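Local coordinates for UPF0678 fatty acid-binding protein-like protein ERS007657_00996 (Mycobacterium tuberculosis, PDB 6R3W) that probably isomerises peroxynitrite to nitrate at a solvent-exposed ferric heme b, held in a surface cleft of a ten-stranded antiparallel beta-barrel, at residues A[83-88]-A[128-133]; A[69-74]-A[104-109]. All coordinates share one frame; numbering follows the deposited sequence.

Contact 1 (A[83-88]-A[128-133]). With HEM (protoporphyrin IX containing Fe), chain B.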
loop_
_atom_site.group_PDB
_atom_site.type_symbol
_atom_site.label_atom_id
_atom_site.label_comp_id
_atom_site.label_asym_id
_atom_site.label_seq_id
_atom_site.Cartn_x
_atom_site.Cartn_y
_atom_site.Cartn_z
ATOM N N LEU A 83 -5.780 -6.761 1.418
ATOM C CA LEU A 83 -5.855 -5.807 2.555
ATOM C C LEU A 83 -7.261 -5.711 3.130
ATOM O O LEU A 83 -8.257 -5.734 2.397
ATOM C CB LEU A 83 -5.424 -4.411 2.126
ATOM C CG LEU A 83 -3.974 -4.244 1.689
ATOM C CD1 LEU A 83 -3.759 -2.825 1.199
ATOM C CD2 LEU A 83 -3.009 -4.602 2.807
ATOM N N ALA A 84 -7.299 -5.511 4.442
ATOM C CA ALA A 84 -8.459 -5.039 5.212
ATOM C C ALA A 84 -8.241 -3.593 5.640
ATOM O O ALA A 84 -7.093 -3.213 5.995
ATOM C CB ALA A 84 -8.657 -5.919 6.410
ATOM N N HIS A 85 -9.316 -2.834 5.652
ATOM C CA HIS A 85 -9.367 -1.422 6.087
ATOM C C HIS A 85 -10.394 -1.266 7.186
ATOM O O HIS A 85 -11.514 -1.813 7.109
ATOM C CB HIS A 85 -9.746 -0.508 4.917
ATOM C CG HIS A 85 -8.803 -0.572 3.768
ATOM N ND1 HIS A 85 -7.756 0.308 3.647
ATOM C CD2 HIS A 85 -8.774 -1.368 2.685
ATOM C CE1 HIS A 85 -7.069 0.001 2.563
ATOM N NE2 HIS A 85 -7.666 -1.022 1.967
ATOM N N PRO A 86 -10.105 -0.425 8.194
ATOM C CA PRO A 86 -11.006 -0.264 9.326
ATOM C C PRO A 86 -12.252 0.556 8.983
ATOM O O PRO A 86 -13.154 0.619 9.806
ATOM C CB PRO A 86 -10.134 0.472 10.361
ATOM C CG PRO A 86 -9.161 1.260 9.509
ATOM C CD PRO A 86 -8.841 0.322 8.361
ATOM N N SER A 87 -12.270 1.117 7.770
ATOM C CA SER A 87 -13.406 1.853 7.166
ATOM C C SER A 87 -14.475 0.882 6.635
ATOM O O SER A 87 -15.440 1.355 6.009
ATOM C CB SER A 87 -12.891 2.731 6.072
ATOM O OG SER A 87 -12.132 1.946 5.176
ATOM N N GLY A 88 -14.277 -0.433 6.769
ATOM C CA GLY A 88 -15.282 -1.397 6.278
ATOM C C GLY A 88 -15.081 -1.784 4.824
ATOM O O GLY A 88 -16.088 -2.154 4.157
ATOM N N LEU A 128 -8.884 1.072 -6.816
ATOM C CA LEU A 128 -7.645 1.575 -6.194
ATOM C C LEU A 128 -6.455 1.123 -7.020
ATOM O O LEU A 128 -6.405 -0.066 -7.396
ATOM C CB LEU A 128 -7.537 1.044 -4.764
ATOM C CG LEU A 128 -8.616 1.540 -3.813
ATOM C CD1 LEU A 128 -8.717 0.652 -2.582
ATOM C CD2 LEU A 128 -8.393 2.987 -3.428
ATOM N N ASP A 129 -5.558 2.055 -7.298
ATOM C CA ASP A 129 -4.281 1.784 -7.973
ATOM C C ASP A 129 -3.154 2.228 -7.050
ATOM O O ASP A 129 -3.260 3.311 -6.446
ATOM C CB ASP A 129 -4.135 2.569 -9.280
ATOM C CG ASP A 129 -5.019 2.162 -10.453
ATOM O OD1 ASP A 129 -6.005 1.433 -10.257
ATOM O OD2 ASP A 129 -4.734 2.664 -11.566
ATOM N N ARG A 130 -2.115 1.425 -6.948
ATOM C CA ARG A 130 -0.903 1.756 -6.166
ATOM C C ARG A 130 0.343 1.651 -7.049
ATOM O O ARG A 130 0.519 0.639 -7.749
ATOM C CB ARG A 130 -0.796 0.829 -4.960
ATOM C CG ARG A 130 -1.852 1.081 -3.890
ATOM C CD ARG A 130 -1.799 0.018 -2.817
ATOM N NE ARG A 130 -2.954 0.065 -1.940
ATOM C CZ ARG A 130 -2.928 0.343 -0.646
ATOM N NH1 ARG A 130 -1.795 0.656 -0.026
ATOM N NH2 ARG A 130 -4.050 0.339 0.032
ATOM N N SER A 131 1.209 2.648 -6.928
ATOM C CA SER A 131 2.560 2.670 -7.515
ATOM C C SER A 131 3.579 2.835 -6.380
ATOM O O SER A 131 3.539 3.850 -5.719
ATOM C CB SER A 131 2.656 3.779 -8.526
ATOM O OG SER A 131 3.926 3.798 -9.134
ATOM N N TYR A 132 4.403 1.826 -6.154
ATOM C CA TYR A 132 5.398 1.836 -5.060
ATOM C C TYR A 132 6.806 1.822 -5.692
ATOM O O TYR A 132 7.049 1.074 -6.692
ATOM C CB TYR A 132 5.127 0.687 -4.068
ATOM C CG TYR A 132 4.068 0.963 -3.008
ATOM C CD1 TYR A 132 4.380 0.971 -1.652
ATOM C CD2 TYR A 132 2.743 1.170 -3.354
ATOM C CE1 TYR A 132 3.424 1.266 -0.686
ATOM C CE2 TYR A 132 1.788 1.522 -2.406
ATOM C CZ TYR A 132 2.120 1.544 -1.064
ATOM O OH TYR A 132 1.154 1.829 -0.143
ATOM N N ARG A 133 7.704 2.560 -5.079
ATOM C CA ARG A 133 9.126 2.566 -5.446
ATOM C C ARG A 133 9.951 2.387 -4.180
ATOM O O ARG A 133 9.770 3.163 -3.245
ATOM C CB ARG A 133 9.468 3.875 -6.162
ATOM C CG ARG A 133 10.929 3.998 -6.571
ATOM C CD ARG A 133 11.200 5.419 -7.023
ATOM N NE ARG A 133 12.593 5.646 -7.340
ATOM C CZ ARG A 133 13.113 5.482 -8.537
ATOM N NH1 ARG A 133 12.374 4.979 -9.515
ATOM N NH2 ARG A 133 14.411 5.633 -8.706
HETATM C CHA HEM B . -11.411 10.497 2.864
HETATM C CHB HEM B . -7.107 10.053 4.948
HETATM C CHC HEM B . -6.393 5.807 2.666
HETATM C CHD HEM B . -10.941 6.046 0.966
HETATM C C1A HEM B . -10.295 10.726 3.627
HETATM C C2A HEM B . -10.146 11.837 4.527
HETATM C C3A HEM B . -8.938 11.698 5.113
HETATM C C4A HEM B . -8.335 10.529 4.576
HETATM C CMA HEM B . -8.347 12.584 6.173
HETATM C CAA HEM B . -11.157 12.932 4.769
HETATM C CBA HEM B . -11.782 12.800 6.153
HETATM C CGA HEM B . -12.523 11.511 6.267
HETATM O O1A HEM B . -12.202 10.697 7.158
HETATM O O2A HEM B . -13.484 11.274 5.508
HETATM C C1B HEM B . -6.515 8.874 4.456
HETATM C C2B HEM B . -5.229 8.404 4.866
HETATM C C3B HEM B . -4.993 7.219 4.192
HETATM C C4B HEM B . -6.211 6.955 3.413
HETATM C CMB HEM B . -4.307 9.084 5.851
HETATM C CAB HEM B . -3.799 6.345 4.180
HETATM C CBB HEM B . -2.584 6.827 4.345
HETATM C C1C HEM B . -7.596 5.481 2.037
HETATM C C2C HEM B . -7.852 4.280 1.339
HETATM C C3C HEM B . -9.157 4.323 0.924
HETATM C C4C HEM B . -9.675 5.617 1.283
HETATM C CMC HEM B . -6.846 3.195 1.131
HETATM C CAC HEM B . -9.965 3.269 0.272
HETATM C CBC HEM B . -9.923 1.992 0.673
HETATM C C1D HEM B . -11.412 7.311 1.296
HETATM C C2D HEM B . -12.758 7.780 0.939
HETATM C C3D HEM B . -12.891 8.997 1.469
HETATM C C4D HEM B . -11.614 9.311 2.143
HETATM C CMD HEM B . -13.809 7.000 0.198
HETATM C CAD HEM B . -14.211 9.673 1.717
HETATM C CBD HEM B . -14.510 10.633 0.660
HETATM C CGD HEM B . -15.887 11.257 0.905
HETATM O O1D HEM B . -16.588 11.202 1.971
HETATM O O2D HEM B . -16.320 11.819 -0.003
HETATM N NA HEM B . -9.165 9.926 3.702
HETATM N NB HEM B . -7.059 7.983 3.604
HETATM N NC HEM B . -8.693 6.298 1.962
HETATM N ND HEM B . -10.754 8.261 2.035
HETATM FE FE HEM B . -8.932 8.169 2.750
HETATM O O HOH W 1 -9.714 7.192 4.496
#
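L83 and H85, on strand 78-85, point into the barrel and meet the end of R130, which reaches across from strand 125-135. The backbones stay well separated, with 11.6 Å between L83 CA and L128 CA, so side chains alone make the contact. L83 CD1 lies over one face of the R130 guanidinium, offset toward its rim, 3.4 Å from NH2 of R130. R130 spans the gap because its chain is extended from CG to NE (chi2 173°, chi3 -168°). Two residues on, the H85 ring offers its edge to the same nitrogen: H85 CE1 is 4.0 Å from R130 NH2, which lies near the ring plane, and ring and guanidinium are turned 36° apart. The vinyl carbon CBC of the heme sits over the centre of one H85 ring face, 3.9 Å above its plane, while H85 CE1 packs 3.5 Å from the heme methyl CMC. From the other strand, L128 CD1 approaches the same vinyl CBC at 3.7 Å. Water 1 is bound to the heme iron, and H155 is the predicted axial ligand. H85 ND1 is hydrogen-bonded to H65, and H85 NE2 to E91 OE1, which also takes a salt bridge from R130 NH2. R130 makes further salt bridges through NE to E93 and through NH1 to E67. The salt bridges hold the guanidinium beside the heme's apolar rim, while the bonds at ND1 and NE2 limit rotation of the H85 ring against the vinyl group.

Contact 2 (A[69-74]-A[104-109])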
loop_
_atom_site.group_PDB
_atom_site.type_symbol
_atom_site.label_atom_id
_atom_site.label_comp_id
_atom_site.label_asym_id
_atom_site.label_seq_id
_atom_site.Cartn_x
_atom_site.Cartn_y
_atom_site.Cartn_z
ATOM N N GLY A 69 -2.598 -6.669 5.997
ATOM C CA GLY A 69 -2.777 -7.837 5.151
ATOM C C GLY A 69 -1.474 -8.362 4.651
ATOM O O GLY A 69 -0.527 -8.496 5.464
ATOM N N TYR A 70 -1.442 -8.760 3.390
ATOM C CA TYR A 70 -0.389 -9.628 2.849
ATOM C C TYR A 70 -0.032 -9.183 1.441
ATOM O O TYR A 70 -0.914 -8.803 0.664
ATOM C CB TYR A 70 -0.845 -11.086 2.872
ATOM C CG TYR A 70 -1.366 -11.511 4.213
ATOM C CD1 TYR A 70 -0.499 -11.885 5.229
ATOM C CD2 TYR A 70 -2.717 -11.489 4.499
ATOM C CE1 TYR A 70 -0.958 -12.177 6.503
ATOM C CE2 TYR A 70 -3.197 -11.823 5.751
ATOM C CZ TYR A 70 -2.321 -12.159 6.755
ATOM O OH TYR A 70 -2.824 -12.493 7.983
ATOM N N LEU A 71 1.247 -9.272 1.115
ATOM C CA LEU A 71 1.743 -9.108 -0.259
ATOM C C LEU A 71 2.247 -10.469 -0.725
ATOM O O LEU A 71 3.306 -10.904 -0.284
ATOM C CB LEU A 71 2.823 -8.030 -0.281
ATOM C CG LEU A 71 3.350 -7.648 -1.667
ATOM C CD1 LEU A 71 2.249 -7.178 -2.597
ATOM C CD2 LEU A 71 4.416 -6.585 -1.554
ATOM N N ARG A 72 1.464 -11.130 -1.553
ATOM C CA ARG A 72 1.768 -12.468 -2.096
ATOM C C ARG A 72 2.569 -12.303 -3.383
ATOM O O ARG A 72 2.235 -11.432 -4.204
ATOM C CB ARG A 72 0.470 -13.219 -2.411
ATOM C CG ARG A 72 -0.338 -13.597 -1.187
ATOM C CD ARG A 72 -1.823 -13.822 -1.451
ATOM N NE ARG A 72 -2.098 -14.626 -2.633
ATOM C CZ ARG A 72 -2.165 -15.954 -2.680
ATOM N NH1 ARG A 72 -1.878 -16.700 -1.613
ATOM N NH2 ARG A 72 -2.467 -16.529 -3.822
ATOM N N VAL A 73 3.513 -13.192 -3.612
ATOM C CA VAL A 73 4.145 -13.314 -4.939
ATOM C C VAL A 73 3.471 -14.472 -5.681
ATOM O O VAL A 73 3.522 -15.608 -5.201
ATOM C CB VAL A 73 5.670 -13.461 -4.818
ATOM C CG1 VAL A 73 6.295 -13.842 -6.146
ATOM C CG2 VAL A 73 6.288 -12.186 -4.287
ATOM N N CYS A 74 2.807 -14.146 -6.794
ATOM C CA CYS A 74 2.027 -15.095 -7.630
ATOM C C CYS A 74 2.947 -15.591 -8.759
ATOM O O CYS A 74 2.649 -15.358 -9.953
ATOM C CB CYS A 74 0.689 -14.476 -8.114
ATOM S SG CYS A 74 0.722 -12.669 -8.394
ATOM N N ILE A 104 13.320 -1.065 -6.769
ATOM C CA ILE A 104 12.168 -1.951 -7.041
ATOM C C ILE A 104 10.992 -1.056 -7.381
ATOM O O ILE A 104 10.688 -0.169 -6.585
ATOM C CB ILE A 104 11.838 -2.849 -5.834
ATOM C CG1 ILE A 104 13.009 -3.741 -5.450
ATOM C CG2 ILE A 104 10.582 -3.666 -6.095
ATOM C CD1 ILE A 104 12.909 -4.301 -4.055
ATOM N N GLU A 105 10.310 -1.350 -8.474
ATOM C CA GLU A 105 9.068 -0.662 -8.850
ATOM C C GLU A 105 7.950 -1.685 -8.844
ATOM O O GLU A 105 8.049 -2.679 -9.584
ATOM C CB GLU A 105 9.220 0.026 -10.196
ATOM C CG GLU A 105 10.208 1.172 -10.148
ATOM C CD GLU A 105 10.591 1.727 -11.494
ATOM O OE1 GLU A 105 11.287 1.018 -12.249
ATOM O OE2 GLU A 105 10.279 2.887 -11.741
ATOM N N LEU A 106 6.903 -1.427 -8.055
ATOM C CA LEU A 106 5.696 -2.268 -8.031
ATOM C C LEU A 106 4.522 -1.457 -8.563
ATOM O O LEU A 106 4.346 -0.290 -8.157
ATOM C CB LEU A 106 5.394 -2.749 -6.617
ATOM C CG LEU A 106 6.475 -3.543 -5.918
ATOM C CD1 LEU A 106 7.185 -2.685 -4.896
ATOM C CD2 LEU A 106 5.878 -4.766 -5.260
ATOM N N GLU A 107 3.745 -2.061 -9.445
ATOM C CA GLU A 107 2.532 -1.445 -9.994
ATOM C C GLU A 107 1.372 -2.403 -9.763
ATOM O O GLU A 107 1.446 -3.535 -10.241
ATOM C CB GLU A 107 2.717 -1.151 -11.488
ATOM C CG GLU A 107 3.764 -0.086 -11.779
ATOM C CD GLU A 107 3.432 1.296 -11.238
ATOM O OE1 GLU A 107 2.250 1.581 -11.074
ATOM O OE2 GLU A 107 4.362 2.132 -11.129
ATOM N N LEU A 108 0.353 -1.959 -9.046
ATOM C CA LEU A 108 -0.789 -2.827 -8.693
ATOM C C LEU A 108 -2.092 -2.078 -8.918
ATOM O O LEU A 108 -2.100 -0.848 -8.857
ATOM C CB LEU A 108 -0.715 -3.259 -7.235
ATOM C CG LEU A 108 0.567 -3.925 -6.780
ATOM C CD1 LEU A 108 1.479 -2.917 -6.141
ATOM C CD2 LEU A 108 0.240 -5.070 -5.842
ATOM N N SER A 109 -3.168 -2.819 -9.082
ATOM C CA SER A 109 -4.496 -2.211 -9.207
ATOM C C SER A 109 -5.580 -3.234 -8.879
ATOM O O SER A 109 -5.452 -4.409 -9.284
ATOM C CB SER A 109 -4.701 -1.673 -10.610
ATOM O OG SER A 109 -5.999 -1.127 -10.779
#
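The interior of the antiparallel beta-barrel, a calycin-type fold, is filled at this point by three leucines from strands that are not neighbours in the sheet. Strand 63-73 contributes L71 and strand 103-118 contributes L106 and L108; strands 78-85 and 89-100 lie between them around the wall. The nearest CA atoms, L71 CA and L108 CA, are 10.8 Å apart, so the contact is made by branched side-chain ends. L106 and L108 sit two residues apart on an extended strand, and both send their side chains inward. L71 has its CG anti to the backbone N (chi1 -175°), which carries the fork of its two methyls toward them. V79 and L81 of strand 78-85 pack on L108, with V79 also touching L71; Y97 of strand 89-100 and I134 of strand 125-135 lie against L106. The three leucines thus belong to a largely apolar patch of the interior, away from the heme, with the L108 side chain about 12 Å from it. At the end of the first segment, the disulfide between C74 and C78 closes the turn leading into strand 78-85. The L71 fork is shared between its partners: CD2 of L71 lies 4.4 Å from L106 CD2, and CD1 of L71 the same 4.4 Å from L108 CD2.

Overall arrangement
Both contacts are buried and cross the inside of one closed barrel, their centres 11 Å apart. They use adjacent strand pairs: 63-73 lies beside 78-85, and 103-118 beside 125-135, so the two cross-barrel pairings run over neighbouring parts of the wall. Their chemistry differs with place. Contact 1 borders the heme and combines apolar packing with a buried charge network, whereas contact 2, farther from the cofactor, is purely aliphatic. On residues that do not share in either cross-barrel packing, side chains also link the two second segments: S109 OG lies 2.6 Å from D129 OD1, a probable hydrogen bond.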